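Local atomic coordinates of uncharacterized protein (Vanderwaltozyma polyspora, PDB entry 5THE), a protein that is the C-terminal lobe of a budding yeast Argonaute, carrying the Piwi domain of the RNase H clan, and probably binds RNA. Residues A403-E406 against E410-V413. Sequence-based numbering, arbitrary orientation.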
loop_
_atom_site.group_PDB
_atom_site.type_symbol
_atom_site.label_atom_id
_atom_site.label_comp_id
_atom_site.label_asym_id
_atom_site.label_seq_id
_atom_site.Cartn_x
_atom_site.Cartn_y
_atom_site.Cartn_z
ATOM N N ALA A 403 -17.022 6.038 27.306
ATOM C CA ALA A 403 -18.076 5.048 27.445
ATOM C C ALA A 403 -17.464 3.855 28.164
ATOM O O ALA A 403 -16.242 3.759 28.303
ATOM C CB ALA A 403 -18.660 4.642 26.089
ATOM N N LYS A 404 -18.319 2.936 28.616
ATOM C CA LYS A 404 -17.826 1.727 29.269
ATOM C C LYS A 404 -17.379 0.716 28.229
ATOM O O LYS A 404 -18.147 0.367 27.322
ATOM C CB LYS A 404 -18.883 1.110 30.183
ATOM C CG LYS A 404 -19.132 1.954 31.426
ATOM C CD LYS A 404 -19.999 1.235 32.458
ATOM C CE LYS A 404 -19.978 1.991 33.776
ATOM N NZ LYS A 404 -18.581 2.204 34.263
ATOM N N ASN A 405 -16.134 0.244 28.371
ATOM C CA ASN A 405 -15.577 -0.773 27.495
ATOM C C ASN A 405 -15.951 -2.172 27.995
ATOM O O ASN A 405 -16.722 -2.340 28.943
ATOM C CB ASN A 405 -14.065 -0.565 27.344
ATOM C CG ASN A 405 -13.273 -0.907 28.594
ATOM O OD1 ASN A 405 -13.810 -1.388 29.597
ATOM N ND2 ASN A 405 -11.957 -0.690 28.519
ATOM N N GLU A 406 -15.399 -3.198 27.355
ATOM C CA GLU A 406 -15.708 -4.572 27.711
ATOM C C GLU A 406 -15.053 -5.016 29.011
ATOM O O GLU A 406 -15.348 -6.118 29.476
ATOM C CB GLU A 406 -15.304 -5.507 26.575
ATOM C CG GLU A 406 -16.208 -5.344 25.341
ATOM C CD GLU A 406 -15.495 -5.694 24.035
ATOM O OE1 GLU A 406 -15.952 -6.625 23.343
ATOM O OE2 GLU A 406 -14.476 -5.040 23.700
ATOM N N GLU A 410 -14.579 3.146 32.261
ATOM C CA GLU A 410 -14.958 4.354 31.531
ATOM C C GLU A 410 -13.736 4.884 30.788
ATOM O O GLU A 410 -12.715 5.216 31.399
ATOM C CB GLU A 410 -15.520 5.417 32.475
ATOM C CG GLU A 410 -16.881 5.062 33.061
ATOM C CD GLU A 410 -18.050 5.450 32.158
ATOM O OE1 GLU A 410 -17.822 5.905 31.019
ATOM O OE2 GLU A 410 -19.209 5.297 32.593
ATOM N N VAL A 411 -13.852 4.987 29.471
ATOM C CA VAL A 411 -12.692 4.925 28.601
ATOM C C VAL A 411 -12.941 5.819 27.390
ATOM O O VAL A 411 -14.082 5.976 26.953
ATOM C CB VAL A 411 -12.498 3.421 28.299
ATOM C CG1 VAL A 411 -12.363 3.124 26.861
ATOM C CG2 VAL A 411 -11.421 2.819 29.212
ATOM N N ALA A 412 -11.877 6.446 26.870
ATOM C CA ALA A 412 -12.031 7.369 25.739
ATOM C C ALA A 412 -12.649 6.673 24.535
ATOM O O ALA A 412 -12.204 5.599 24.119
ATOM C CB ALA A 412 -10.691 7.974 25.330
ATOM N N VAL A 413 -13.692 7.282 23.979
ATOM C CA VAL A 413 -14.311 6.811 22.753
ATOM C C VAL A 413 -14.240 7.855 21.647
ATOM O O VAL A 413 -14.898 7.709 20.616
ATOM C CB VAL A 413 -15.770 6.369 23.002
ATOM C CG1 VAL A 413 -15.789 5.169 23.930
ATOM C CG2 VAL A 413 -16.621 7.537 23.593
#
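A short antiparallel beta hairpin within the Piwi family region, formed by strands 402-404 and 410-415, brings residues 403-406 against 410-413 at the periphery of the lobe; the nearest atom of the contact is about 15 Å from the bound nucleic acid. Ala-403 and Val-411 form a hydrogen-bonded pair: Ala-403 N donates to Val-411 O at 3.0 Å and Val-411 N returns a bond to Ala-403 O at 2.9 Å. The CA of Glu-410 adds a CA-H...O contact to the same Ala-403 O.

Lys-404 and Glu-410 make the next, non-hydrogen-bonded pair, and such close neighbours on one exposed face suit opposite charges. Glu-410 folds at chi2 (-85°), turning its carboxylate back across the neighbouring strand, with OE1 over the backbone of Ala-403 and OE2 beside Lys-404. The lysine runs out extended and bends only at its last torsion, chi4 -55°, which brings the ammonium back: Lys-404 NZ lies 3.6 Å from Glu-410 OE2, a rather long salt bridge. Glu-410 OE2 also lies 3.5 Å from Lys-404 CG, so the carboxylate rests on the aliphatic part of the lysine chain.

Where the hairpin turns, the side chain of Asn-405 bridges the turn: OD1 accepts the backbone N-H groups of Lys-407 and Glu-409, and ND2 donates to Asp-48, bonds that satisfy both ends of the buried amide. The same side chain crosses that of Val-411 at about a right angle, and Asn-405 ND2 lies 3.6 Å from Val-411 CG2. Strand 16-22 lies against Ala-403 and Val-413 through Val-18, and the small alanine admits a close apolar fit, Ala-403 CB lying 3.6 Å from Val-413 CG1.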